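Local coordinates for protein branched-chain phosphotransacylase (Enterococcus faecalis, PDB 1YCO) that probably transfers acyl groups as a branched-chain phosphotransacylase, at residues N96-E107 with H236-K247; Q11-A21 with R255-L266. All blocks are in the same frame, centred on the assembly; numbering follows the deposited sequence.

Interaction 1: N96-E107 with H236-K247; sequences NKPILSHVAMVE and HAKVGGTIVGTK
S101 to E107 pair antiparallel with K238 to V244, and the hydrogen-bonded pairs S101-V244, V103-T242, M105-G240 and E107-K238 each exchange two backbone bonds. V103 N reaches T242 O at 3.0 Å in an almost straight bond (176°). Between the pairs S101-V244 and V103-T242, at the non-hydrogen-bonded pair H102-I243, the H102 imidazole is swung over the partner strand: chi1 of -179° sets CG opposite the backbone N, and one ring face lies against T242 O, while CE1 comes 3.7 Å from G241 CA. The lack of a side chain at G241 makes room for that ring. On the same face, V106 CG1 rests 3.9 Å from A237 CB. On the other face V103 CG2 meets V244 CG2 at 3.8 Å, and at the end of the pair E107 OE1 and K238 NZ form a long salt bridge (3.7 Å). Past the strands, G245 turns with positive phi; L100 CD2 packs 3.5 Å from T246 CG2, and N96 N donates to G245 O at 2.9 Å. Farther out, N136 grips S101 OG and Q272 takes T242 OG1. Strand 238-244 is the outermost strand of a mixed six-stranded sheet in this chain, with 101-107 between it and 113-117. Helix 221-234 packs on the A104, V106 and V239 face, whereas helices 127-143 and 259-274 pack on the opposite one.

Interaction 2: Q11-A21 with R255-L266; sequences QPEILQLVKKA and RSDSTESKFHSL
E13 and R255 open the contact with a salt bridge: R255 NH2 donates to E13 OE2 at 2.8 Å, on the syn side but 35° out of the carboxylate plane. The carboxylate and guanidinium planes are well inclined to each other, and E13 OE1 lies over a face of the guanidinium. E13 CB also meets the end of the extended K262 chain, 3.7 Å from NZ, which bonds weakly back to D257 O. One turn on, the Q16 amide lies across the T259 hydroxyl. L17 is the central knob, seated among T259, K262, F263 and L266; with chi1 at 174° its CG stands opposite the backbone N, and CD1 approaches F263 N at 3.7 Å while CD2 touches K262 CB. K20 runs out straight until its last torsion bends the tip. Its CE lies over one face of the F263 ring, 3.9 Å from the centroid, giving a CH-pi contact with a cation-pi component from NZ, and NZ donates to E260 OE1 at 2.9 Å from above the carboxylate plane. The ammonium is shared with E24 of its own helix, its stronger partner, as a salt bridge. A21 CB closes the row, 4.1 Å from L266 CD2. The short helical segments cross at -56° with axes 9.5 Å apart. Helix 12-24 also packs on strand 29-35 through V18 and A21, and the S258 N-cap of helix 259-274 touches H202 of the second subunit.

From the N terminus, the chain passes through helix 12-24 soon after its first strand, and the partner of that helix arrives only 234 residues later, so interaction 2 closes the longer loop. Interaction 1 opens and closes within that loop, its segments 129 residues apart, without crossing it. After strand 238-244 the chain runs through strand 250-252, the outermost strand, within this chain, on one side of the parallel sheet, and then into helix 259-274. That helix joins the two: S265 OG probably hydrogen-bonds to G241 N at 2.8 Å, and H264 CB packs on V239 O. Helix 12-24, beside the parallel sheet, is thereby connected to the edge of the mixed sheet.

Interaction 1: N96-E107 with H236-K247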
# COMPACT_ATOMS: atom_id res chain seq x y z
N ASN A 96 -14.81 -24.09 8.30
CA ASN A 96 -14.40 -24.85 9.48
C ASN A 96 -13.45 -24.06 10.36
O ASN A 96 -12.65 -24.65 11.10
CB ASN A 96 -13.72 -26.16 9.05
CG ASN A 96 -12.27 -25.96 8.68
OD1 ASN A 96 -11.96 -25.28 7.71
ND2 ASN A 96 -11.37 -26.54 9.47
N LYS A 97 -13.51 -22.74 10.27
CA LYS A 97 -12.69 -21.85 11.08
C LYS A 97 -13.59 -20.70 11.49
O LYS A 97 -14.48 -20.32 10.74
CB LYS A 97 -11.50 -21.31 10.28
CG LYS A 97 -10.46 -22.34 9.95
CD LYS A 97 -9.88 -22.91 11.21
CE LYS A 97 -8.82 -23.92 10.93
NZ LYS A 97 -8.26 -24.42 12.24
N PRO A 98 -13.37 -20.14 12.69
CA PRO A 98 -14.17 -19.02 13.21
C PRO A 98 -14.58 -18.03 12.12
O PRO A 98 -15.73 -17.59 12.06
CB PRO A 98 -13.26 -18.41 14.26
CG PRO A 98 -12.57 -19.60 14.82
CD PRO A 98 -12.25 -20.44 13.60
N ILE A 99 -13.63 -17.67 11.26
CA ILE A 99 -13.90 -16.73 10.18
C ILE A 99 -13.09 -17.04 8.92
O ILE A 99 -12.10 -17.77 8.98
CB ILE A 99 -13.56 -15.28 10.57
CG1 ILE A 99 -12.05 -15.07 10.49
CG2 ILE A 99 -14.04 -14.97 11.99
CD1 ILE A 99 -11.65 -13.90 9.62
N LEU A 100 -13.52 -16.49 7.79
CA LEU A 100 -12.81 -16.68 6.54
C LEU A 100 -11.90 -15.46 6.35
O LEU A 100 -12.23 -14.35 6.76
CB LEU A 100 -13.79 -16.76 5.36
CG LEU A 100 -14.76 -17.95 5.28
CD1 LEU A 100 -15.69 -17.78 4.07
CD2 LEU A 100 -13.99 -19.26 5.17
N SER A 101 -10.76 -15.68 5.72
CA SER A 101 -9.83 -14.60 5.46
C SER A 101 -9.13 -14.88 4.14
O SER A 101 -9.30 -15.95 3.56
CB SER A 101 -8.78 -14.50 6.59
OG SER A 101 -7.94 -15.65 6.66
N HIS A 102 -8.36 -13.92 3.66
CA HIS A 102 -7.64 -14.14 2.44
C HIS A 102 -6.18 -14.03 2.81
O HIS A 102 -5.78 -13.17 3.61
CB HIS A 102 -8.00 -13.12 1.37
CG HIS A 102 -7.29 -13.32 0.07
ND1 HIS A 102 -5.95 -13.02 -0.10
CD2 HIS A 102 -7.72 -13.81 -1.12
CE1 HIS A 102 -5.59 -13.32 -1.34
NE2 HIS A 102 -6.64 -13.80 -1.98
N VAL A 103 -5.40 -14.94 2.26
CA VAL A 103 -3.97 -14.98 2.51
C VAL A 103 -3.24 -15.12 1.18
O VAL A 103 -3.62 -15.92 0.33
CB VAL A 103 -3.59 -16.20 3.40
CG1 VAL A 103 -2.07 -16.36 3.45
CG2 VAL A 103 -4.15 -16.01 4.80
N ALA A 104 -2.19 -14.33 1.02
CA ALA A 104 -1.40 -14.34 -0.19
C ALA A 104 0.05 -14.69 0.12
O ALA A 104 0.56 -14.39 1.20
CB ALA A 104 -1.45 -12.97 -0.87
N MET A 105 0.70 -15.35 -0.84
CA MET A 105 2.11 -15.69 -0.69
C MET A 105 2.85 -14.77 -1.66
O MET A 105 2.51 -14.69 -2.84
CB MET A 105 2.38 -17.16 -1.04
CG MET A 105 3.89 -17.47 -1.04
SD MET A 105 4.37 -19.03 -0.28
CE MET A 105 4.62 -20.06 -1.73
N VAL A 106 3.86 -14.08 -1.14
CA VAL A 106 4.65 -13.14 -1.93
C VAL A 106 6.13 -13.56 -2.05
O VAL A 106 6.78 -13.86 -1.05
CB VAL A 106 4.62 -11.73 -1.30
CG1 VAL A 106 5.26 -10.72 -2.23
CG2 VAL A 106 3.19 -11.33 -0.97
N GLU A 107 6.64 -13.57 -3.28
CA GLU A 107 8.03 -13.93 -3.51
C GLU A 107 8.75 -12.76 -4.20
O GLU A 107 8.41 -12.40 -5.33
CB GLU A 107 8.12 -15.18 -4.38
CG GLU A 107 7.64 -16.45 -3.67
CD GLU A 107 7.76 -17.71 -4.54
OE1 GLU A 107 8.86 -17.95 -5.07
OE2 GLU A 107 6.75 -18.44 -4.67
N HIS A 236 8.16 -6.49 -8.97
CA HIS A 236 8.54 -7.71 -9.70
C HIS A 236 8.32 -8.93 -8.83
O HIS A 236 8.99 -9.95 -8.98
CB HIS A 236 10.02 -7.68 -10.12
CG HIS A 236 10.35 -6.60 -11.10
ND1 HIS A 236 9.94 -6.66 -12.42
CD2 HIS A 236 10.95 -5.41 -10.93
CE1 HIS A 236 10.29 -5.53 -13.02
NE2 HIS A 236 10.90 -4.76 -12.14
N ALA A 237 7.38 -8.83 -7.90
CA ALA A 237 7.10 -9.92 -7.01
C ALA A 237 6.10 -10.90 -7.59
O ALA A 237 5.21 -10.52 -8.37
CB ALA A 237 6.58 -9.38 -5.68
N LYS A 238 6.25 -12.17 -7.22
CA LYS A 238 5.32 -13.21 -7.65
C LYS A 238 4.34 -13.32 -6.48
O LYS A 238 4.75 -13.40 -5.32
CB LYS A 238 6.06 -14.53 -7.89
CG LYS A 238 7.07 -14.46 -9.03
CD LYS A 238 7.58 -15.83 -9.47
CE LYS A 238 8.29 -16.57 -8.33
NZ LYS A 238 8.76 -17.91 -8.77
N VAL A 239 3.05 -13.31 -6.79
CA VAL A 239 2.04 -13.37 -5.75
C VAL A 239 0.94 -14.37 -6.07
O VAL A 239 0.50 -14.47 -7.21
CB VAL A 239 1.38 -11.99 -5.54
CG1 VAL A 239 0.43 -12.06 -4.37
CG2 VAL A 239 2.45 -10.94 -5.29
N GLY A 240 0.52 -15.11 -5.05
CA GLY A 240 -0.55 -16.08 -5.19
C GLY A 240 -1.47 -15.95 -3.99
O GLY A 240 -1.02 -15.71 -2.87
N GLY A 241 -2.77 -16.10 -4.21
CA GLY A 241 -3.69 -15.95 -3.09
C GLY A 241 -4.80 -16.98 -3.01
O GLY A 241 -5.23 -17.53 -4.02
N THR A 242 -5.25 -17.25 -1.80
CA THR A 242 -6.32 -18.20 -1.60
C THR A 242 -7.12 -17.74 -0.40
O THR A 242 -6.60 -17.08 0.50
CB THR A 242 -5.78 -19.62 -1.28
OG1 THR A 242 -5.06 -19.58 -0.04
CG2 THR A 242 -4.85 -20.11 -2.38
N ILE A 243 -8.39 -18.10 -0.40
CA ILE A 243 -9.25 -17.78 0.73
C ILE A 243 -9.08 -18.98 1.66
O ILE A 243 -9.12 -20.12 1.22
CB ILE A 243 -10.73 -17.66 0.31
CG1 ILE A 243 -10.92 -16.41 -0.56
CG2 ILE A 243 -11.60 -17.60 1.54
CD1 ILE A 243 -12.31 -16.28 -1.15
N VAL A 244 -8.85 -18.70 2.94
CA VAL A 244 -8.67 -19.75 3.93
C VAL A 244 -9.82 -19.72 4.94
O VAL A 244 -10.61 -18.77 4.97
CB VAL A 244 -7.31 -19.62 4.67
CG1 VAL A 244 -6.18 -19.94 3.71
CG2 VAL A 244 -7.14 -18.23 5.25
N GLY A 245 -9.92 -20.76 5.75
CA GLY A 245 -10.99 -20.86 6.72
C GLY A 245 -11.90 -22.03 6.38
O GLY A 245 -12.54 -22.62 7.26
N THR A 246 -11.96 -22.36 5.10
CA THR A 246 -12.77 -23.48 4.63
C THR A 246 -11.91 -24.72 4.68
O THR A 246 -10.70 -24.63 4.88
CB THR A 246 -13.25 -23.24 3.18
OG1 THR A 246 -12.13 -22.91 2.35
CG2 THR A 246 -14.26 -22.11 3.14
N LYS A 247 -12.51 -25.90 4.52
CA LYS A 247 -11.72 -27.12 4.57
C LYS A 247 -10.99 -27.35 3.25
O LYS A 247 -10.24 -28.30 3.10
CB LYS A 247 -12.61 -28.32 4.93
CG LYS A 247 -13.87 -28.45 4.10
CD LYS A 247 -14.75 -29.58 4.63
CE LYS A 247 -15.11 -29.38 6.10
NZ LYS A 247 -16.05 -30.43 6.56
O HOH W 1 -7.89 -15.97 -4.28

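Interaction 2: Q11-A21 with R255-L266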
# COMPACT_ATOMS: atom_id res chain seq x y z
N GLN A 11 -13.53 -21.96 -20.32
CA GLN A 11 -13.13 -20.75 -21.03
C GLN A 11 -11.71 -20.86 -21.58
O GLN A 11 -10.84 -21.46 -20.95
CB GLN A 11 -13.22 -19.57 -20.06
CG GLN A 11 -14.50 -19.55 -19.24
CD GLN A 11 -15.72 -19.18 -20.07
OE1 GLN A 11 -16.84 -19.16 -19.56
NE2 GLN A 11 -15.51 -18.88 -21.34
N PRO A 12 -11.45 -20.26 -22.75
CA PRO A 12 -10.10 -20.35 -23.31
C PRO A 12 -9.03 -19.81 -22.36
O PRO A 12 -7.86 -20.21 -22.43
CB PRO A 12 -10.21 -19.54 -24.61
CG PRO A 12 -11.23 -18.51 -24.28
CD PRO A 12 -12.28 -19.31 -23.51
N GLU A 13 -9.44 -18.93 -21.45
CA GLU A 13 -8.53 -18.36 -20.46
C GLU A 13 -8.22 -19.45 -19.41
O GLU A 13 -7.06 -19.62 -19.01
CB GLU A 13 -9.17 -17.16 -19.77
CG GLU A 13 -9.79 -16.13 -20.71
CD GLU A 13 -11.24 -16.43 -21.04
OE1 GLU A 13 -12.01 -16.77 -20.11
OE2 GLU A 13 -11.62 -16.29 -22.23
N ILE A 14 -9.25 -20.17 -18.98
CA ILE A 14 -9.06 -21.23 -18.00
C ILE A 14 -8.30 -22.39 -18.67
O ILE A 14 -7.46 -23.03 -18.04
CB ILE A 14 -10.42 -21.74 -17.43
CG1 ILE A 14 -11.11 -20.62 -16.65
CG2 ILE A 14 -10.21 -22.94 -16.53
CD1 ILE A 14 -10.31 -20.06 -15.47
N LEU A 15 -8.59 -22.63 -19.94
CA LEU A 15 -7.92 -23.71 -20.67
C LEU A 15 -6.41 -23.53 -20.68
O LEU A 15 -5.65 -24.49 -20.52
CB LEU A 15 -8.43 -23.76 -22.11
CG LEU A 15 -8.07 -25.02 -22.88
CD1 LEU A 15 -8.78 -26.22 -22.27
CD2 LEU A 15 -8.47 -24.85 -24.33
N GLN A 16 -5.97 -22.29 -20.87
CA GLN A 16 -4.54 -21.98 -20.89
C GLN A 16 -3.91 -22.34 -19.53
O GLN A 16 -2.75 -22.77 -19.47
CB GLN A 16 -4.35 -20.49 -21.19
CG GLN A 16 -3.20 -20.18 -22.14
CD GLN A 16 -2.86 -18.69 -22.19
OE1 GLN A 16 -3.74 -17.85 -22.38
NE2 GLN A 16 -1.58 -18.36 -22.02
N LEU A 17 -4.67 -22.16 -18.45
CA LEU A 17 -4.22 -22.47 -17.08
C LEU A 17 -4.06 -23.97 -16.87
O LEU A 17 -3.04 -24.44 -16.37
CB LEU A 17 -5.22 -21.94 -16.04
CG LEU A 17 -4.96 -22.30 -14.57
CD1 LEU A 17 -3.58 -21.81 -14.16
CD2 LEU A 17 -6.04 -21.69 -13.67
N VAL A 18 -5.11 -24.70 -17.23
CA VAL A 18 -5.11 -26.14 -17.09
C VAL A 18 -3.93 -26.74 -17.84
O VAL A 18 -3.13 -27.50 -17.28
CB VAL A 18 -6.43 -26.73 -17.62
CG1 VAL A 18 -6.40 -28.25 -17.53
CG2 VAL A 18 -7.60 -26.18 -16.81
N LYS A 19 -3.79 -26.38 -19.11
CA LYS A 19 -2.69 -26.89 -19.91
C LYS A 19 -1.35 -26.64 -19.20
O LYS A 19 -0.55 -27.57 -19.02
CB LYS A 19 -2.68 -26.23 -21.30
CG LYS A 19 -3.84 -26.67 -22.18
CD LYS A 19 -3.70 -26.17 -23.61
CE LYS A 19 -4.87 -26.68 -24.47
NZ LYS A 19 -4.84 -26.16 -25.88
N LYS A 20 -1.13 -25.40 -18.79
CA LYS A 20 0.09 -25.04 -18.09
C LYS A 20 0.28 -25.90 -16.84
O LYS A 20 1.34 -26.48 -16.63
CB LYS A 20 0.06 -23.56 -17.69
CG LYS A 20 1.33 -23.09 -17.00
CD LYS A 20 1.24 -21.61 -16.66
CE LYS A 20 2.50 -21.12 -15.96
NZ LYS A 20 3.74 -21.33 -16.78
N ALA A 21 -0.77 -25.99 -16.03
CA ALA A 21 -0.73 -26.77 -14.80
C ALA A 21 -0.44 -28.24 -15.03
O ALA A 21 0.45 -28.80 -14.40
CB ALA A 21 -2.05 -26.62 -14.05
N ARG A 255 -11.01 -12.88 -15.12
CA ARG A 255 -10.67 -12.97 -16.54
C ARG A 255 -9.43 -12.13 -16.87
O ARG A 255 -8.55 -12.58 -17.61
CB ARG A 255 -11.86 -12.54 -17.39
CG ARG A 255 -11.72 -12.85 -18.87
CD ARG A 255 -13.08 -12.81 -19.56
NE ARG A 255 -13.15 -13.79 -20.64
CZ ARG A 255 -14.27 -14.32 -21.12
NH1 ARG A 255 -15.45 -13.97 -20.61
NH2 ARG A 255 -14.20 -15.22 -22.09
N SER A 256 -9.38 -10.92 -16.32
CA SER A 256 -8.25 -10.02 -16.56
C SER A 256 -6.92 -10.56 -16.04
O SER A 256 -5.85 -10.10 -16.45
CB SER A 256 -8.53 -8.65 -15.93
OG SER A 256 -8.80 -8.77 -14.54
N ASP A 257 -6.98 -11.53 -15.13
CA ASP A 257 -5.75 -12.10 -14.57
C ASP A 257 -4.96 -12.92 -15.58
O ASP A 257 -5.50 -13.78 -16.27
CB ASP A 257 -6.05 -12.97 -13.35
CG ASP A 257 -6.58 -12.17 -12.19
OD1 ASP A 257 -6.00 -11.10 -11.88
OD2 ASP A 257 -7.58 -12.61 -11.58
N SER A 258 -3.67 -12.65 -15.64
CA SER A 258 -2.77 -13.36 -16.54
C SER A 258 -2.71 -14.83 -16.16
O SER A 258 -3.09 -15.21 -15.05
CB SER A 258 -1.37 -12.76 -16.46
OG SER A 258 -0.91 -12.81 -15.12
N THR A 259 -2.22 -15.64 -17.08
CA THR A 259 -2.10 -17.07 -16.83
C THR A 259 -1.13 -17.38 -15.70
O THR A 259 -1.37 -18.30 -14.90
CB THR A 259 -1.63 -17.78 -18.09
OG1 THR A 259 -2.46 -17.40 -19.19
CG2 THR A 259 -1.71 -19.30 -17.88
N GLU A 260 -0.03 -16.64 -15.64
CA GLU A 260 0.98 -16.83 -14.60
C GLU A 260 0.41 -16.45 -13.24
O GLU A 260 0.77 -17.02 -12.22
CB GLU A 260 2.23 -15.99 -14.88
CG GLU A 260 3.12 -16.55 -15.98
CD GLU A 260 3.84 -17.83 -15.57
OE1 GLU A 260 4.43 -18.49 -16.46
OE2 GLU A 260 3.83 -18.16 -14.36
N SER A 261 -0.48 -15.47 -13.26
CA SER A 261 -1.10 -14.99 -12.03
C SER A 261 -2.00 -16.08 -11.45
O SER A 261 -1.92 -16.40 -10.26
CB SER A 261 -1.90 -13.72 -12.31
OG SER A 261 -2.61 -13.30 -11.16
N LYS A 262 -2.87 -16.65 -12.28
CA LYS A 262 -3.76 -17.70 -11.80
C LYS A 262 -2.93 -18.89 -11.34
O LYS A 262 -3.21 -19.50 -10.31
CB LYS A 262 -4.72 -18.14 -12.91
CG LYS A 262 -5.69 -17.06 -13.34
CD LYS A 262 -6.36 -17.40 -14.67
CE LYS A 262 -7.28 -16.26 -15.11
NZ LYS A 262 -7.62 -16.29 -16.56
N PHE A 263 -1.88 -19.20 -12.10
CA PHE A 263 -1.01 -20.32 -11.80
C PHE A 263 -0.36 -20.20 -10.41
O PHE A 263 -0.26 -21.19 -9.67
CB PHE A 263 0.07 -20.47 -12.88
CG PHE A 263 0.87 -21.73 -12.77
CD1 PHE A 263 0.26 -22.97 -12.95
CD2 PHE A 263 2.23 -21.69 -12.46
CE1 PHE A 263 0.98 -24.16 -12.81
CE2 PHE A 263 2.97 -22.87 -12.32
CZ PHE A 263 2.35 -24.10 -12.49
N HIS A 264 0.07 -18.99 -10.05
CA HIS A 264 0.69 -18.77 -8.76
C HIS A 264 -0.26 -19.07 -7.60
O HIS A 264 0.13 -19.67 -6.61
CB HIS A 264 1.22 -17.33 -8.64
CG HIS A 264 2.34 -17.01 -9.58
ND1 HIS A 264 3.29 -17.94 -9.95
CD2 HIS A 264 2.69 -15.85 -10.19
CE1 HIS A 264 4.18 -17.36 -10.74
NE2 HIS A 264 3.84 -16.10 -10.90
N SER A 265 -1.52 -18.64 -7.74
CA SER A 265 -2.52 -18.88 -6.71
C SER A 265 -2.82 -20.38 -6.64
O SER A 265 -2.89 -20.98 -5.56
CB SER A 265 -3.81 -18.11 -7.00
OG SER A 265 -3.59 -16.71 -6.87
N LEU A 266 -2.97 -20.98 -7.81
CA LEU A 266 -3.23 -22.41 -7.88
C LEU A 266 -2.07 -23.17 -7.23
O LEU A 266 -2.26 -24.15 -6.50
CB LEU A 266 -3.40 -22.85 -9.34
CG LEU A 266 -3.46 -24.35 -9.59
CD1 LEU A 266 -4.44 -25.02 -8.64
CD2 LEU A 266 -3.88 -24.57 -11.04